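Local coordinates for protein beta-N-acetylhexosaminidase (Arthrobacter aurescens, PDB 3RCN) that probably hydrolyses terminal non-reducing N-acetyl-D-hexosamine residues from N-acetyl-beta-D-hexosaminides, as a member of glycosyl hydrolase family 20, at residues L406-V420 / R466-I478. Residues are numbered along the deposited sequence; the frame is centred on the assembly and turned at random. Where two conformers were deposited one is given.
With SO4 (sulfate ion), chain G.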
ATOM      1  N   LEU A 406      15.059  22.078   2.287  1.00 44.55           N
ATOM      2  CA  LEU A 406      13.863  21.247   2.341  1.00 39.71           C
ATOM      3  C   LEU A 406      13.573  20.277   1.185  1.00 40.49           C
ATOM      4  O   LEU A 406      12.433  19.814   1.059  1.00 36.32           O
ATOM      5  CB  LEU A 406      12.643  22.096   2.688  1.00 44.64           C
ATOM      6  CG  LEU A 406      12.769  22.763   4.058  1.00 45.61           C
ATOM      7  CD1 LEU A 406      11.450  23.370   4.488  1.00 45.59           C
ATOM      8  CD2 LEU A 406      13.246  21.761   5.086  1.00 41.68           C
ATOM      9  N   TYR A 407      14.513  20.087   0.261  1.00 39.79           N
ATOM     10  CA  TYR A 407      14.279  19.142  -0.844  1.00 38.08           C
ATOM     11  C   TYR A 407      14.743  17.732  -0.477  1.00 41.95           C
ATOM     12  O   TYR A 407      15.939  17.480  -0.287  1.00 42.17           O
ATOM     13  CB  TYR A 407      14.940  19.612  -2.151  1.00 40.08           C
ATOM     14  CG  TYR A 407      14.149  20.681  -2.892  1.00 41.69           C
ATOM     15  CD1 TYR A 407      13.192  21.444  -2.239  1.00 43.18           C
ATOM     16  CD2 TYR A 407      14.338  20.902  -4.251  1.00 45.10           C
ATOM     17  CE1 TYR A 407      12.462  22.403  -2.908  1.00 45.96           C
ATOM     18  CE2 TYR A 407      13.606  21.870  -4.934  1.00 41.55           C
ATOM     19  CZ  TYR A 407      12.671  22.616  -4.252  1.00 46.25           C
ATOM     20  OH  TYR A 407      11.936  23.581  -4.906  1.00 50.49           O
ATOM     21  N   LEU A 408      13.786  16.812  -0.389  1.00 35.17           N
ATOM     22  CA  LEU A 408      14.044  15.493   0.178  1.00 37.64           C
ATOM     23  C   LEU A 408      14.495  14.451  -0.844  1.00 35.53           C
ATOM     24  O   LEU A 408      14.853  13.337  -0.480  1.00 38.06           O
ATOM     25  CB  LEU A 408      12.817  14.990   0.946  1.00 45.59           C
ATOM     26  CG  LEU A 408      12.347  15.864   2.109  1.00 42.95           C
ATOM     27  CD1 LEU A 408      11.098  15.280   2.781  1.00 38.66           C
ATOM     28  CD2 LEU A 408      13.473  16.046   3.114  1.00 37.48           C
ATOM     29  N   ASP A 409      14.464  14.801  -2.121  1.00 36.30           N
ATOM     30  CA  ASP A 409      15.082  13.961  -3.135  1.00 34.18           C
ATOM     31  C   ASP A 409      16.612  14.063  -3.033  1.00 32.76           C
ATOM     32  O   ASP A 409      17.333  13.260  -3.617  1.00 33.61           O
ATOM     33  CB  ASP A 409      14.576  14.309  -4.547  1.00 37.13           C
ATOM     34  CG  ASP A 409      14.741  15.796  -4.898  1.00 45.97           C
ATOM     35  OD1 ASP A 409      15.204  16.087  -6.027  1.00 50.65           O
ATOM     36  OD2 ASP A 409      14.389  16.677  -4.071  1.00 43.80           O
ATOM     37  N   HIS A 410      17.106  15.023  -2.256  1.00 28.71           N
ATOM     38  CA  HIS A 410      18.550  15.218  -2.139  1.00 33.74           C
ATOM     39  C   HIS A 410      19.177  14.244  -1.162  1.00 37.20           C
ATOM     40  O   HIS A 410      18.599  13.948  -0.117  1.00 36.81           O
ATOM     41  CB  HIS A 410      18.911  16.646  -1.711  1.00 35.18           C
ATOM     42  CG  HIS A 410      18.613  17.683  -2.742  1.00 41.96           C
ATOM     43  ND1 HIS A 410      19.095  18.971  -2.659  1.00 42.06           N
ATOM     44  CD2 HIS A 410      17.866  17.632  -3.872  1.00 42.05           C
ATOM     45  CE1 HIS A 410      18.658  19.668  -3.690  1.00 43.98           C
ATOM     46  NE2 HIS A 410      17.911  18.877  -4.441  1.00 46.04           N
ATOM     47  N   ARG A 411      20.388  13.806  -1.499  1.00 36.32           N
ATOM     48  CA  ARG A 411      21.146  12.828  -0.735  1.00 35.38           C
ATOM     49  C   ARG A 411      21.298  13.182   0.743  1.00 40.34           C
ATOM     50  O   ARG A 411      21.501  14.340   1.089  1.00 38.93           O
ATOM     51  CB  ARG A 411      22.522  12.660  -1.361  1.00 36.03           C
ATOM     52  CG  ARG A 411      23.407  13.876  -1.242  1.00 31.54           C
ATOM     53  CD  ARG A 411      24.192  14.031  -2.522  1.00 36.47           C
ATOM     54  NE  ARG A 411      24.958  15.272  -2.570  1.00 42.13           N
ATOM     55  CZ  ARG A 411      26.282  15.331  -2.505  1.00 46.40           C
ATOM     56  NH1 ARG A 411      26.992  14.218  -2.382  1.00 51.63           N
ATOM     57  NH2 ARG A 411      26.893  16.501  -2.571  1.00 46.58           N
ATOM     58  N   GLN A 412      21.200  12.168   1.603  1.00 44.06           N
ATOM     59  CA  GLN A 412      21.165  12.356   3.052  1.00 38.41           C
ATOM     60  C   GLN A 412      22.540  12.300   3.693  1.00 40.70           C
ATOM     61  O   GLN A 412      22.683  12.504   4.894  1.00 48.29           O
ATOM     62  CB  GLN A 412      20.244  11.313   3.686  1.00 34.58           C
ATOM     63  CG  GLN A 412      18.889  11.321   3.021  1.00 40.19           C
ATOM     64  CD  GLN A 412      17.861  10.454   3.701  1.00 37.74           C
ATOM     65  OE1 GLN A 412      17.730  10.459   4.925  1.00 38.91           O
ATOM     66  NE2 GLN A 412      17.103   9.710   2.899  1.00 28.94           N
ATOM     67  N   ALA A 413      23.555  12.013   2.893  1.00 40.36           N
ATOM     68  CA  ALA A 413      24.916  11.998   3.406  1.00 44.28           C
ATOM     69  C   ALA A 413      25.908  12.179   2.267  1.00 48.98           C
ATOM     70  O   ALA A 413      25.574  11.953   1.108  1.00 56.82           O
ATOM     71  CB  ALA A 413      25.184  10.694   4.155  1.00 47.37           C
ATOM     72  N   ASP A 414      27.128  12.582   2.588  1.00 49.36           N
ATOM     73  CA  ASP A 414      28.162  12.646   1.570  1.00 63.15           C
ATOM     74  C   ASP A 414      28.608  11.240   1.182  1.00 67.33           C
ATOM     75  O   ASP A 414      28.460  10.291   1.960  1.00 68.15           O
ATOM     76  CB  ASP A 414      29.361  13.453   2.069  1.00 74.68           C
ATOM     77  CG  ASP A 414      30.106  12.756   3.188  1.00 85.36           C
ATOM     78  OD1 ASP A 414      31.323  12.998   3.335  1.00 93.92           O
ATOM     79  OD2 ASP A 414      29.475  11.962   3.920  1.00 86.02           O
ATOM     80  N   GLY A 415      29.158  11.107  -0.021  1.00 74.20           N
ATOM     81  CA  GLY A 415      29.781   9.860  -0.426  1.00 86.71           C
ATOM     82  C   GLY A 415      29.039   8.984  -1.418  1.00 98.36           C
ATOM     83  O   GLY A 415      27.983   9.343  -1.951  1.00 96.32           O
ATOM     84  N   ASP A 416      29.624   7.819  -1.672  1.00107.37           N
ATOM     85  CA  ASP A 416      29.155   6.937  -2.732  1.00109.25           C
ATOM     86  C   ASP A 416      28.212   5.812  -2.280  1.00 94.48           C
ATOM     87  O   ASP A 416      27.743   5.032  -3.109  1.00 91.83           O
ATOM     88  CB  ASP A 416      30.353   6.374  -3.512  1.00122.02           C
ATOM     89  CG  ASP A 416      31.263   7.470  -4.068  1.00129.90           C
ATOM     90  OD1 ASP A 416      31.637   7.395  -5.258  1.00131.96           O
ATOM     91  OD2 ASP A 416      31.609   8.405  -3.311  1.00131.57           O
ATOM     92  N   ASP A 417      27.925   5.719  -0.985  1.00 79.63           N
ATOM     93  CA  ASP A 417      27.017   4.669  -0.524  1.00 71.52           C
ATOM     94  C   ASP A 417      25.524   5.015  -0.513  1.00 67.24           C
ATOM     95  O   ASP A 417      24.683   4.129  -0.381  1.00 76.11           O
ATOM     96  CB  ASP A 417      27.465   4.114   0.820  1.00 81.38           C
ATOM     97  CG  ASP A 417      28.632   3.157   0.676  1.00 92.30           C
ATOM     98  OD1 ASP A 417      28.386   1.953   0.417  1.00 88.66           O
ATOM     99  OD2 ASP A 417      29.793   3.613   0.793  1.00 96.96           O
ATOM    100  N   GLU A 418      25.193   6.289  -0.687  1.00 55.47           N
ATOM    101  CA  GLU A 418      23.802   6.701  -0.818  1.00 49.03           C
ATOM    102  C   GLU A 418      23.310   6.398  -2.242  1.00 46.00           C
ATOM    103  O   GLU A 418      24.041   6.597  -3.212  1.00 53.43           O
ATOM    104  CB  GLU A 418      23.650   8.197  -0.499  1.00 45.76           C
ATOM    105  CG  GLU A 418      24.148   8.626   0.885  1.00 41.89           C
ATOM    106  CD  GLU A 418      23.475   7.855   2.022  1.00 48.16           C
ATOM    107  OE1 GLU A 418      22.224   7.769   2.030  1.00 48.65           O
ATOM    108  OE2 GLU A 418      24.197   7.329   2.904  1.00 46.81           O
ATOM    109  N   PRO A 419      22.075   5.890  -2.370  1.00 35.46           N
ATOM    110  CA  PRO A 419      21.477   5.552  -3.674  1.00 42.15           C
ATOM    111  C   PRO A 419      21.171   6.760  -4.594  1.00 43.03           C
ATOM    112  O   PRO A 419      20.539   7.702  -4.144  1.00 42.60           O
ATOM    113  CB  PRO A 419      20.170   4.838  -3.284  1.00 35.72           C
ATOM    114  CG  PRO A 419      19.869   5.310  -1.897  1.00 33.72           C
ATOM    115  CD  PRO A 419      21.199   5.532  -1.241  1.00 32.52           C
ATOM    116  N   VAL A 420      21.581   6.690  -5.862  1.00 41.29           N
ATOM    117  CA  VAL A 420      21.394   7.767  -6.842  1.00 39.88           C
ATOM    118  C   VAL A 420      21.562   9.161  -6.234  1.00 44.74           C
ATOM    119  O   VAL A 420      20.595   9.929  -6.165  1.00 45.04           O
ATOM    120  CB  VAL A 420      20.007   7.686  -7.510  1.00 37.18           C
ATOM    121  CG1 VAL A 420      19.983   8.495  -8.806  1.00 32.75           C
ATOM    122  CG2 VAL A 420      19.627   6.236  -7.772  1.00 34.29           C
ATOM    123  N   ARG A 466      11.221   3.496  -2.160  0.85 31.65           N
ATOM    124  CA  ARG A 466      12.244   4.513  -2.354  0.85 35.01           C
ATOM    125  C   ARG A 466      11.761   5.890  -1.866  0.85 37.65           C
ATOM    126  O   ARG A 466      12.517   6.657  -1.263  0.85 34.83           O
ATOM    127  CB  ARG A 466      12.688   4.549  -3.817  0.85 33.80           C
ATOM    128  CG  ARG A 466      13.498   3.330  -4.232  0.85 32.65           C
ATOM    129  CD  ARG A 466      14.888   3.732  -4.705  0.85 29.78           C
ATOM    130  NE  ARG A 466      15.586   4.499  -3.686  0.85 32.90           N
ATOM    131  CZ  ARG A 466      16.228   5.646  -3.901  0.85 34.29           C
ATOM    132  NH1 ARG A 466      16.291   6.183  -5.115  0.85 30.49           N
ATOM    133  NH2 ARG A 466      16.826   6.254  -2.889  0.85 35.15           N
ATOM    134  N   VAL A 467      10.490   6.194  -2.102  1.00 32.44           N
ATOM    135  CA  VAL A 467       9.937   7.432  -1.586  1.00 27.06           C
ATOM    136  C   VAL A 467      10.016   7.499  -0.057  1.00 28.72           C
ATOM    137  O   VAL A 467      10.302   8.555   0.522  1.00 29.29           O
ATOM    138  CB  VAL A 467       8.485   7.641  -2.059  1.00 29.50           C
ATOM    139  CG1 VAL A 467       7.797   8.695  -1.200  1.00 23.36           C
ATOM    140  CG2 VAL A 467       8.453   8.020  -3.552  1.00 23.79           C
ATOM    141  N   GLN A 468       9.780   6.366   0.601  1.00 28.95           N
ATOM    142  CA  GLN A 468       9.842   6.308   2.066  1.00 34.13           C
ATOM    143  C   GLN A 468      11.267   6.523   2.571  1.00 29.67           C
ATOM    144  O   GLN A 468      11.505   7.155   3.606  1.00 23.00           O
ATOM    145  CB  GLN A 468       9.301   4.970   2.572  1.00 32.24           C
ATOM    146  CG  GLN A 468       7.821   4.789   2.313  1.00 34.32           C
ATOM    147  CD  GLN A 468       7.309   3.477   2.844  1.00 37.45           C
ATOM    148  OE1 GLN A 468       8.056   2.502   2.948  1.00 35.95           O
ATOM    149  NE2 GLN A 468       6.029   3.443   3.200  1.00 38.48           N
ATOM    150  N   PHE A 469      12.210   5.977   1.820  1.00 25.17           N
ATOM    151  CA  PHE A 469      13.604   6.093   2.151  1.00 24.00           C
ATOM    152  C   PHE A 469      13.976   7.583   2.073  1.00 32.66           C
ATOM    153  O   PHE A 469      14.654   8.123   2.955  1.00 28.83           O
ATOM    154  CB  PHE A 469      14.419   5.241   1.176  1.00 18.01           C
ATOM    155  CG  PHE A 469      15.902   5.369   1.351  1.00 33.32           C
ATOM    156  CD1 PHE A 469      16.606   6.377   0.703  1.00 35.84           C
ATOM    157  CD2 PHE A 469      16.596   4.489   2.161  1.00 33.05           C
ATOM    158  CE1 PHE A 469      17.973   6.501   0.868  1.00 33.71           C
ATOM    159  CE2 PHE A 469      17.958   4.610   2.325  1.00 30.80           C
ATOM    160  CZ  PHE A 469      18.646   5.621   1.680  1.00 32.53           C
ATOM    161  N   ALA A 470      13.512   8.245   1.019  1.00 32.35           N
ATOM    162  CA  ALA A 470      13.821   9.654   0.803  1.00 31.20           C
ATOM    163  C   ALA A 470      13.181  10.511   1.879  1.00 33.38           C
ATOM    164  O   ALA A 470      13.824  11.382   2.449  1.00 34.23           O
ATOM    165  CB  ALA A 470      13.359  10.105  -0.584  1.00 24.01           C
ATOM    166  N   ALA A 471      11.915  10.247   2.173  1.00 35.08           N
ATOM    167  CA  ALA A 471      11.167  11.125   3.060  1.00 27.21           C
ATOM    168  C   ALA A 471      11.549  10.964   4.519  1.00 28.84           C
ATOM    169  O   ALA A 471      11.474  11.917   5.295  1.00 35.55           O
ATOM    170  CB  ALA A 471       9.664  10.922   2.875  1.00 23.67           C
ATOM    171  N   PHE A 472      11.938   9.761   4.915  1.00 32.60           N
ATOM    172  CA  PHE A 472      12.184   9.520   6.337  1.00 36.01           C
ATOM    173  C   PHE A 472      13.584   9.030   6.607  1.00 38.32           C
ATOM    174  O   PHE A 472      14.168   8.343   5.764  1.00 39.09           O
ATOM    175  CB  PHE A 472      11.156   8.545   6.897  1.00 32.12           C
ATOM    176  CG  PHE A 472       9.776   9.099   6.921  1.00 29.09           C
ATOM    177  CD1 PHE A 472       9.374   9.931   7.956  1.00 24.09           C
ATOM    178  CD2 PHE A 472       8.885   8.821   5.894  1.00 28.59           C
ATOM    179  CE1 PHE A 472       8.103  10.467   7.985  1.00 29.00           C
ATOM    180  CE2 PHE A 472       7.607   9.346   5.916  1.00 31.41           C
ATOM    181  CZ  PHE A 472       7.212  10.176   6.964  1.00 34.42           C
ATOM    182  N   PRO A 473      14.120   9.334   7.801  1.00 39.07           N
ATOM    183  CA  PRO A 473      13.611  10.055   8.979  1.00 32.97           C
ATOM    184  C   PRO A 473      13.460  11.593   8.862  1.00 40.71           C
ATOM    185  O   PRO A 473      12.866  12.205   9.750  1.00 35.46           O
ATOM    186  CB  PRO A 473      14.630   9.686  10.059  1.00 32.67           C
ATOM    187  CG  PRO A 473      15.914   9.589   9.300  1.00 35.82           C
ATOM    188  CD  PRO A 473      15.559   9.034   7.942  1.00 38.46           C
ATOM    189  N   ARG A 474      14.060  12.212   7.849  1.00 44.70           N
ATOM    190  CA  ARG A 474      14.076  13.679   7.744  1.00 41.97           C
ATOM    191  C   ARG A 474      12.723  14.356   7.940  1.00 35.96           C
ATOM    192  O   ARG A 474      12.627  15.332   8.661  1.00 36.78           O
ATOM    193  CB  ARG A 474      14.686  14.127   6.416  1.00 35.78           C
ATOM    194  CG  ARG A 474      16.177  13.922   6.375  1.00 38.28           C
ATOM    195  CD  ARG A 474      16.744  14.393   5.069  1.00 38.44           C
ATOM    196  NE  ARG A 474      16.322  13.556   3.958  1.00 35.54           N
ATOM    197  CZ  ARG A 474      16.713  13.743   2.705  1.00 36.64           C
ATOM    198  NH1 ARG A 474      17.530  14.746   2.397  1.00 42.98           N
ATOM    199  NH2 ARG A 474      16.285  12.928   1.759  1.00 34.15           N
ATOM    200  N   LEU A 475      11.684  13.831   7.309  1.00 36.79           N
ATOM    201  CA  LEU A 475      10.346  14.394   7.432  1.00 32.92           C
ATOM    202  C   LEU A 475       9.822  14.380   8.884  1.00 39.55           C
ATOM    203  O   LEU A 475       8.929  15.152   9.242  1.00 38.00           O
ATOM    204  CB  LEU A 475       9.391  13.640   6.507  1.00 27.14           C
ATOM    205  CG  LEU A 475       8.044  14.300   6.255  1.00 29.25           C
ATOM    206  CD1 LEU A 475       8.243  15.775   5.926  1.00 28.41           C
ATOM    207  CD2 LEU A 475       7.298  13.595   5.123  1.00 27.88           C
ATOM    208  N   SER A 476      10.370  13.505   9.722  1.00 34.39           N
ATOM    209  CA  SER A 476       9.982  13.484  11.128  1.00 42.49           C
ATOM    210  C   SER A 476      10.555  14.700  11.849  1.00 43.64           C
ATOM    211  O   SER A 476       9.866  15.350  12.641  1.00 42.47           O
ATOM    212  CB  SER A 476      10.453  12.203  11.817  1.00 41.70           C
ATOM    213  OG  SER A 476       9.846  11.059  11.249  1.00 45.04           O
ATOM    214  N   ALA A 477      11.824  14.993  11.577  1.00 39.07           N
ATOM    215  CA  ALA A 477      12.482  16.165  12.144  1.00 37.01           C
ATOM    216  C   ALA A 477      11.839  17.468  11.629  1.00 42.40           C
ATOM    217  O   ALA A 477      11.600  18.419  12.387  1.00 40.99           O
ATOM    218  CB  ALA A 477      13.958  16.126  11.817  1.00 30.36           C
ATOM    219  N   ILE A 478      11.550  17.491  10.332  1.00 39.56           N
ATOM    220  CA  ILE A 478      10.833  18.592   9.708  1.00 35.07           C
ATOM    221  C   ILE A 478       9.452  18.812  10.333  1.00 33.94           C
ATOM    222  O   ILE A 478       9.059  19.948  10.579  1.00 38.66           O
ATOM    223  CB  ILE A 478      10.740  18.385   8.178  1.00 33.04           C
ATOM    224  CG1 ILE A 478      12.073  18.746   7.525  1.00 35.02           C
ATOM    225  CG2 ILE A 478       9.655  19.234   7.577  1.00 25.86           C
ATOM    226  CD1 ILE A 478      12.389  17.965   6.274  1.00 29.93           C
TER
HETATM  227  S   SO4 G 557      31.122  14.198  -1.781  1.00109.80           S
HETATM  228  O1  SO4 G 557      31.346  12.928  -2.471  1.00104.60           O
HETATM  229  O2  SO4 G 557      30.106  14.056  -0.741  1.00105.44           O
HETATM  230  O3  SO4 G 557      32.374  14.628  -1.166  1.00110.72           O
HETATM  231  O4  SO4 G 557      30.671  15.204  -2.740  1.00113.29           O
HETATM  232  O   HOH W   1      15.036  11.255   5.138  1.00 23.11           O
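R474 reaches across to the loop 406-420 and carries most of the polar contact. Its NH1 donates to H410 O at 2.8 Å, and NH2 adds a weak bond to the same oxygen. NH2 also bonds back to A470 O in its own segment, and it lies 2.7 Å from L408 O. A bend at chi3 (-68°) turns the guanidinium toward these carbonyls. A water in the guanidinium plane accepts from R474 NE and from R474 N, and donates to Q412 OE1 and A470 O.

The Q412 amide stacks on the guanidinium, the two planes 12° apart. Q412 CG sits over the centre of that face, 3.3 Å from R474 CZ. On the opposite face lies L408 CD2, offset toward the rim. Q412 NE2 donates to F469 O at 2.9 Å, from above the carbonyl plane. An alanine in place of R474 would probably leave H410 O without these donors and open a gap between Q412 and L408.

Among the apolar contacts, L408 CD2 meets I478 CD1 at 3.9 Å, and L406 CD2 touches the same isoleucine. P419 CG packs against F469 CE1 at 3.6 Å. P419 also packs on a guanidinium, its CB lying over one face of R466.

The side chain of Y407 is about 7 Å from that of E316, the predicted proton donor. A cis peptide precedes P473, between helices 464-471 and 474-483. The contact joins this helix pair to the long loop after strand 397-400, beside strand 449-456, in the alpha-beta barrel of the family 20 catalytic domain.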